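Local coordinates for F5/8 type C domain protein (PDB 4ZRX) that is a putative alpha-L-fucosidase that probably pairs a TIM-barrel glycoside hydrolase with a C-terminal F5/8 type C (discoidin-like) module of likely carbohydrate-binding role, at residues L475-S478 and G479-Q482; Q482-S486 and P487-D491; A508-K511 and P512-F516. All coordinates share one frame; numbering follows the deposited sequence. Where two conformers were deposited one is given.

Contact 1: residues L475-S478 and G479-Q482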
loop_
_atom_site.group_PDB
_atom_site.type_symbol
_atom_site.label_atom_id
_atom_site.label_comp_id
_atom_site.label_asym_id
_atom_site.label_seq_id
_atom_site.Cartn_x
_atom_site.Cartn_y
_atom_site.Cartn_z
ATOM N N LEU A 475 -13.664 -5.689 -28.533
ATOM C CA LEU A 475 -12.880 -6.779 -29.134
ATOM C C LEU A 475 -11.502 -6.771 -28.456
ATOM O O LEU A 475 -10.675 -5.886 -28.751
ATOM C CB LEU A 475 -12.738 -6.598 -30.657
ATOM C CG LEU A 475 -12.178 -7.829 -31.397
ATOM C CD1 LEU A 475 -13.114 -9.028 -31.273
ATOM C CD2 LEU A 475 -11.977 -7.497 -32.866
ATOM N N PRO A 476 -11.263 -7.739 -27.534
ATOM C CA PRO A 476 -10.014 -7.636 -26.752
ATOM C C PRO A 476 -8.792 -7.608 -27.678
ATOM O O PRO A 476 -8.749 -8.344 -28.681
ATOM C CB PRO A 476 -10.019 -8.902 -25.864
ATOM C CG PRO A 476 -11.461 -9.339 -25.788
ATOM C CD PRO A 476 -12.134 -8.847 -27.069
ATOM N N ARG A 477 -7.833 -6.742 -27.357
ATOM C CA ARG A 477 -6.655 -6.566 -28.216
ATOM C C ARG A 477 -5.711 -7.768 -28.195
ATOM O O ARG A 477 -4.858 -7.886 -29.085
ATOM C CB ARG A 477 -5.861 -5.317 -27.830
ATOM C CG ARG A 477 -6.687 -4.062 -27.879
ATOM C CD ARG A 477 -5.854 -2.820 -27.824
ATOM N NE ARG A 477 -6.741 -1.660 -27.800
ATOM C CZ ARG A 477 -7.438 -1.227 -26.738
ATOM N NH1 ARG A 477 -7.352 -1.853 -25.543
ATOM N NH2 ARG A 477 -8.232 -0.150 -26.867
ATOM N N SER A 478 -5.862 -8.648 -27.188
ATOM C CA SER A 478 -5.136 -9.921 -27.148
ATOM C C SER A 478 -5.266 -10.766 -28.435
ATOM O O SER A 478 -4.397 -11.573 -28.731
ATOM C CB SER A 478 -5.604 -10.763 -25.967
ATOM O OG SER A 478 -6.918 -11.262 -26.197
ATOM N N GLY A 479 -6.369 -10.620 -29.152
ATOM C CA GLY A 479 -6.543 -11.253 -30.450
ATOM C C GLY A 479 -5.990 -10.448 -31.627
ATOM O O GLY A 479 -5.978 -10.960 -32.743
ATOM N N TRP A 480 -5.570 -9.190 -31.415
ATOM C CA TRP A 480 -5.092 -8.335 -32.535
ATOM C C TRP A 480 -3.633 -8.558 -32.789
ATOM O O TRP A 480 -2.923 -9.002 -31.911
ATOM C CB TRP A 480 -5.260 -6.819 -32.288
ATOM C CG TRP A 480 -6.627 -6.335 -31.922
ATOM C CD1 TRP A 480 -7.748 -7.089 -31.671
ATOM C CD2 TRP A 480 -6.983 -4.989 -31.641
ATOM N NE1 TRP A 480 -8.798 -6.264 -31.294
ATOM C CE2 TRP A 480 -8.337 -4.975 -31.244
ATOM C CE3 TRP A 480 -6.287 -3.790 -31.681
ATOM C CZ2 TRP A 480 -9.008 -3.796 -30.905
ATOM C CZ3 TRP A 480 -6.966 -2.604 -31.349
ATOM C CH2 TRP A 480 -8.301 -2.627 -30.975
ATOM N N LYS A 481 -3.187 -8.220 -33.996
ATOM C CA LYS A 481 -1.768 -8.150 -34.328
ATOM C C LYS A 481 -1.484 -6.891 -35.126
ATOM O O LYS A 481 -2.183 -6.606 -36.089
ATOM C CB LYS A 481 -1.338 -9.395 -35.135
ATOM C CG LYS A 481 -1.234 -10.631 -34.264
ATOM C CD LYS A 481 -1.245 -11.937 -35.037
ATOM C CE LYS A 481 -1.356 -13.114 -34.037
ATOM N NZ LYS A 481 -1.002 -14.438 -34.670
ATOM N N GLN A 482 -0.448 -6.158 -34.754
ATOM C CA GLN A 482 -0.039 -4.974 -35.502
ATOM C C GLN A 482 0.674 -5.381 -36.765
ATOM O O GLN A 482 1.675 -6.062 -36.703
ATOM C CB GLN A 482 0.897 -4.094 -34.684
ATOM C CG GLN A 482 1.402 -2.859 -35.446
ATOM C CD GLN A 482 1.971 -1.820 -34.539
ATOM O OE1 GLN A 482 3.077 -1.319 -34.753
ATOM N NE2 GLN A 482 1.218 -1.478 -33.506
#

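Contact 2: residues Q482-S486 and P487-D491. With EDO (1,2-ethanediol), chain E.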
loop_
_atom_site.group_PDB
_atom_site.type_symbol
_atom_site.label_atom_id
_atom_site.label_comp_id
_atom_site.label_asym_id
_atom_site.label_seq_id
_atom_site.Cartn_x
_atom_site.Cartn_y
_atom_site.Cartn_z
ATOM N N GLN A 482 -0.448 -6.158 -34.754
ATOM C CA GLN A 482 -0.039 -4.974 -35.502
ATOM C C GLN A 482 0.674 -5.381 -36.765
ATOM O O GLN A 482 1.675 -6.062 -36.703
ATOM C CB GLN A 482 0.897 -4.094 -34.684
ATOM C CG GLN A 482 1.402 -2.859 -35.446
ATOM C CD GLN A 482 1.971 -1.820 -34.539
ATOM O OE1 GLN A 482 3.077 -1.319 -34.753
ATOM N NE2 GLN A 482 1.218 -1.478 -33.506
ATOM N N VAL A 483 0.144 -4.982 -37.910
ATOM C CA VAL A 483 0.798 -5.198 -39.212
ATOM C C VAL A 483 1.826 -4.122 -39.575
ATOM O O VAL A 483 2.820 -4.409 -40.211
ATOM C CB VAL A 483 -0.259 -5.265 -40.330
ATOM C CG1 VAL A 483 0.404 -5.372 -41.716
ATOM C CG2 VAL A 483 -1.197 -6.450 -40.076
ATOM N N ALA A 484 1.566 -2.876 -39.225
ATOM C CA ALA A 484 2.462 -1.774 -39.592
ATOM C C ALA A 484 2.277 -0.656 -38.584
ATOM O O ALA A 484 1.176 -0.477 -38.053
ATOM C CB ALA A 484 2.181 -1.288 -41.000
ATOM N N ALA A 485 3.362 0.051 -38.277
ATOM C CA ALA A 485 3.328 1.057 -37.206
ATOM C C ALA A 485 2.814 2.421 -37.726
ATOM O O ALA A 485 2.185 3.177 -36.969
ATOM C CB ALA A 485 4.690 1.197 -36.523
ATOM N N SER A 486 3.077 2.714 -39.008
ATOM C CA SER A 486 2.784 4.021 -39.574
ATOM C C SER A 486 2.576 3.951 -41.099
ATOM O O SER A 486 3.553 3.856 -41.836
ATOM C CB SER A 486 3.920 4.979 -39.264
ATOM O OG SER A 486 3.579 6.285 -39.697
ATOM N N PRO A 487 1.338 4.010 -41.599
ATOM C CA PRO A 487 0.133 4.235 -40.816
ATOM C C PRO A 487 -0.221 2.998 -39.987
ATOM O O PRO A 487 -0.074 1.838 -40.442
ATOM C CB PRO A 487 -0.957 4.512 -41.887
ATOM C CG PRO A 487 -0.363 4.037 -43.231
ATOM C CD PRO A 487 1.126 4.088 -43.061
ATOM N N LEU A 488 -0.632 3.240 -38.745
ATOM C CA LEU A 488 -1.035 2.155 -37.878
ATOM C C LEU A 488 -1.989 1.224 -38.626
ATOM O O LEU A 488 -3.047 1.664 -39.047
ATOM C CB LEU A 488 -1.718 2.718 -36.635
ATOM C CG LEU A 488 -2.127 1.641 -35.647
ATOM C CD1 LEU A 488 -0.932 0.795 -35.094
ATOM C CD2 LEU A 488 -2.809 2.385 -34.517
ATOM N N THR A 489 -1.584 -0.034 -38.801
ATOM C CA THR A 489 -2.373 -1.043 -39.475
ATOM C C THR A 489 -2.473 -2.281 -38.595
ATOM O O THR A 489 -1.456 -2.782 -38.065
ATOM C CB THR A 489 -1.727 -1.374 -40.883
ATOM O OG1 THR A 489 -1.480 -0.171 -41.634
ATOM C CG2 THR A 489 -2.609 -2.306 -41.709
ATOM N N ILE A 490 -3.689 -2.772 -38.436
ATOM C CA ILE A 490 -4.006 -3.761 -37.419
ATOM C C ILE A 490 -4.869 -4.881 -38.015
ATOM O O ILE A 490 -5.876 -4.625 -38.653
ATOM C CB ILE A 490 -4.791 -3.129 -36.224
ATOM C CG1 ILE A 490 -3.973 -2.033 -35.526
ATOM C CG2 ILE A 490 -5.231 -4.215 -35.219
ATOM C CD1 ILE A 490 -4.836 -1.071 -34.661
ATOM N N ASP A 491 -4.438 -6.114 -37.783
ATOM C CA ASP A 491 -5.211 -7.298 -38.062
ATOM C C ASP A 491 -5.997 -7.594 -36.791
ATOM O O ASP A 491 -5.399 -7.923 -35.759
ATOM C CB ASP A 491 -4.228 -8.449 -38.410
ATOM C CG ASP A 491 -4.908 -9.788 -38.618
ATOM O OD1 ASP A 491 -6.108 -9.943 -38.317
ATOM O OD2 ASP A 491 -4.223 -10.730 -39.082
HETATM C C1 EDO E . -0.958 7.342 -37.955
HETATM O O1 EDO E . -1.259 5.951 -38.114
HETATM C C2 EDO E . -0.057 7.858 -39.074
HETATM O O2 EDO E . -0.741 7.723 -40.321
#

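Contact 3: residues A508-K511 and P512-F516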
loop_
_atom_site.group_PDB
_atom_site.type_symbol
_atom_site.label_atom_id
_atom_site.label_comp_id
_atom_site.label_asym_id
_atom_site.label_seq_id
_atom_site.Cartn_x
_atom_site.Cartn_y
_atom_site.Cartn_z
ATOM N N ALA A 508 -5.198 9.912 -21.837
ATOM C CA ALA A 508 -6.084 11.044 -22.078
ATOM C C ALA A 508 -5.297 12.325 -21.902
ATOM O O ALA A 508 -5.700 13.220 -21.138
ATOM C CB ALA A 508 -7.316 11.006 -21.135
ATOM N N GLU A 509 -4.137 12.384 -22.562
ATOM C CA GLU A 509 -3.288 13.548 -22.450
ATOM C C GLU A 509 -2.964 14.104 -23.825
ATOM O O GLU A 509 -2.807 13.375 -24.787
ATOM C CB GLU A 509 -2.032 13.259 -21.609
ATOM C CG GLU A 509 -0.960 12.553 -22.324
ATOM C CD GLU A 509 0.122 11.967 -21.383
ATOM O OE1 GLU A 509 0.303 12.525 -20.291
ATOM O OE2 GLU A 509 0.772 10.954 -21.767
ATOM N N VAL A 510 -2.940 15.423 -23.911
ATOM C CA VAL A 510 -2.581 16.105 -25.135
ATOM C C VAL A 510 -1.102 15.874 -25.408
ATOM O O VAL A 510 -0.305 15.733 -24.476
ATOM C CB VAL A 510 -2.900 17.635 -25.010
ATOM C CG1 VAL A 510 -2.277 18.471 -26.148
ATOM C CG2 VAL A 510 -4.411 17.818 -24.923
ATOM N N LYS A 511 -0.741 15.832 -26.682
ATOM C CA LYS A 511 0.655 15.698 -27.110
ATOM C C LYS A 511 0.793 16.210 -28.529
ATOM O O LYS A 511 -0.153 16.045 -29.311
ATOM C CB LYS A 511 1.102 14.224 -27.048
ATOM C CG LYS A 511 0.117 13.237 -27.697
ATOM C CD LYS A 511 0.530 11.792 -27.461
ATOM C CE LYS A 511 -0.510 10.833 -28.027
ATOM N NZ LYS A 511 -0.075 9.432 -27.825
ATOM N N PRO A 512 1.968 16.785 -28.890
ATOM C CA PRO A 512 2.202 17.250 -30.275
ATOM C C PRO A 512 1.980 16.209 -31.366
ATOM O O PRO A 512 1.599 16.556 -32.472
ATOM C CB PRO A 512 3.694 17.640 -30.268
ATOM C CG PRO A 512 3.962 18.044 -28.876
ATOM C CD PRO A 512 3.054 17.233 -27.987
ATOM N N THR A 513 2.239 14.950 -31.037
ATOM C CA THR A 513 2.170 13.856 -32.007
ATOM C C THR A 513 0.775 13.172 -32.187
ATOM O O THR A 513 0.636 12.167 -32.915
ATOM C CB THR A 513 3.213 12.801 -31.614
ATOM O OG1 THR A 513 3.311 11.833 -32.654
ATOM C CG2 THR A 513 2.821 12.115 -30.355
HETATM N N MSE A 514 -0.241 13.679 -31.488
HETATM C CA MSE A 514 -1.574 13.044 -31.522
HETATM C C MSE A 514 -2.241 13.193 -32.890
HETATM O O MSE A 514 -1.927 14.124 -33.641
HETATM C CB MSE A 514 -2.482 13.640 -30.446
HETATM C CG MSE A 514 -2.915 15.090 -30.694
HETATM SE SE MSE A 514 -3.579 15.902 -29.054
HETATM C CE MSE A 514 -4.688 14.384 -28.375
ATOM N N ALA A 515 -3.165 12.280 -33.196
ATOM C CA ALA A 515 -3.945 12.380 -34.432
ATOM C C ALA A 515 -4.993 13.486 -34.334
ATOM O O ALA A 515 -5.652 13.658 -33.278
ATOM C CB ALA A 515 -4.617 11.074 -34.738
ATOM N N PHE A 516 -5.183 14.186 -35.451
ATOM C CA PHE A 516 -6.212 15.198 -35.583
ATOM C C PHE A 516 -7.032 14.976 -36.879
ATOM O O PHE A 516 -8.240 14.699 -36.813
ATOM C CB PHE A 516 -5.584 16.585 -35.547
ATOM C CG PHE A 516 -6.555 17.708 -35.765
ATOM C CD1 PHE A 516 -7.768 17.766 -35.046
ATOM C CD2 PHE A 516 -6.263 18.726 -36.708
ATOM C CE1 PHE A 516 -8.671 18.829 -35.249
ATOM C CE2 PHE A 516 -7.156 19.800 -36.900
ATOM C CZ PHE A 516 -8.356 19.847 -36.190
#

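Contact 1: residues L475-S478 and G479-Q482
Arg477 lies along one face of the Trp480 indole, the close-packed half of the turn that leads into strand 481-485. Its CA sits 3.5 Å from the centroid of the five-membered ring of Trp480 and only 4° off the ring normal, a CH-pi contact. With CG of Arg477 anti to its carbonyl carbon (chi1 -57°), the extended side chain continues across the same face toward the six-membered ring, where Arg477 CD comes within 3.7 Å of Trp480 CZ3. The guanidinium does not stack flat, because its plane stands 68° from that of the indole. It turns instead toward Ile580 O and the carboxylate of Glu470, while NE makes a weak bond to Met577 O. On the pyrrole nitrogen side, Leu475 CG lies 3.7 Å from Trp480 NE1, the two side chains running oblique to each other.

The backbone is folded by two successive 3-10-type bonds of unequal strength. Trp480 N donates to Arg477 O at 2.8 Å, reaching it from well above the carbonyl plane; Gly479 N to Pro476 O, at 3.3 Å, is weak. That weaker bond belongs to the looser side, where Pro476, Ser478 and Gly479 are exposed and neither the Pro476 ring nor the Ser478 side chain packs on the indole.

Trp480 itself is buried, its ring also meeting Ile490 and Leu492 of strand 488-492. An alanine here is likely to leave the Arg477 CA and methylenes without the ring they lie on, and to open a gap beside Ile490 and Leu492. The chemistry implies a division of labour: the aliphatic part of Arg477 covers one indole face, while its charged end is paired with Glu470 and Ile580 O.

Contact 2: residues Q482-S486 and P487-D491
A classic beta bulge interrupts the hairpin of strands 481-485 and 488-492, where Val483 and Ala484 both face Thr489. The evidence is a shared acceptor: Thr489 O takes a bond from Val483 N at 2.7 Å and another from Ala484 N at 3.2 Å. Both donors reach it from the same face of its carbonyl plane. The return bond, Thr489 N to Ala484 O, measures 2.9 Å and is nearly straight at 167°. Across the bulge the register shifts by one residue, yet the short strand segments remain almost exactly antiparallel, at 177°.

This hairpin forms one margin of the five-stranded antiparallel sheet of the F5/8 type C module. Strand 488-492 is bonded on its other flank to strand 560-566, through Leu488 with Leu563 and Ile490 with Ile561. The hairpin closes through Ser486 and Pro487, whose joining peptide bond is cis.

Side chains divide between the two sheet faces. On the face of Ala484 and Thr489, Val483 CB also packs against the Thr489 methyl CG2 at 4.0 Å, and Val483 CG2 lies the same distance from Asp491 CB. The carboxylate of Asp491 leads away to a salt bridge with Arg559. On the other face Gln482 has CG anti to the backbone N (chi1 178°), which sends its extended chain across Leu488 at about a right angle and brings NE2 within 3.5 Å of Leu488 CD1, amide nitrogen on methyl.

A 1,2-ethanediol molecule, probably from the crystallisation liquor, accepts a bond from Leu488 N. Close to the turn, the hydroxyl of Thr489 reaches back two residues along its own chain: OG1 donates to Pro487 O at 2.7 Å, approaching from above the carbonyl plane.

Contact 3: residues A508-K511 and P512-F516
Lys511 and Met514 close a type I beta turn with Pro512 and Thr513 at its two corners, in the loop that connects strands 495-503 and 517-523 of the F5/8 type C module. One backbone hydrogen bond closes the turn: Met514 N donates to Lys511 O at 3.2 Å with an N-H...O angle of 164°, straight at the hydrogen, although the donor stands above the carbonyl plane and not on a lone pair. Pro512 at the first corner has phi -54°, a value its ring can readily supply in such a turn.

Apolar contacts run beside the turn. In the conformer described, one of two deposited for Lys511, the aliphatic part of its side chain is extended beyond CG and passes obliquely by both partners. Its CG lies 3.8 Å from Met514 CB, and its CD is 3.7 Å from the Thr513 methyl, CG2. Met514, present as selenomethionine, bends back toward the incoming chain: its CG sits between the backbone N and the carbonyl carbon (chi1 69°), and the SE atom comes within 4.1 Å of Val510 CG1. Met514 is buried, and it also packs on Pro505, so its side chain joins the turn to the start of the same loop. Val510, more exposed, touches Pro545 as well.

Polar links lead to other parts of the module. In that same conformer Lys511 NZ makes a salt bridge to Glu579. Thr513 pairs through its backbone with Lys574, to whose N its hydroxyl adds a weak bond, and Ala515 N is bonded to Tyr503 OH. These bonds connect the turn with Lys574, Glu579 and the end of strand 495-503. Back at the turn, the selenium SE of Met514 lies 3.4 Å from Lys511 O.

All three contacts belong to the C-terminal F5/8 type C module, which probably binds carbohydrate, and none to the TIM-barrel part of the chain. Contact 2 begins where contact 1 ends, and contact 3 follows later. Contacts 1 and 2 share Gln482 and strand 481-485, their centres are 12 Å apart, and Lys481 N lies 2.8 Å from Asp491 O, a probable hydrogen bond. Trp480 of contact 1 also packs on Ile490 of contact 2, so the entry turn packs directly on the hairpin that borders the sheet. Contact 3 stands apart, its centre 23 Å from that of contact 1 and 18 Å from that of contact 2, in the loop leading into strand 517-523 of the same sheet.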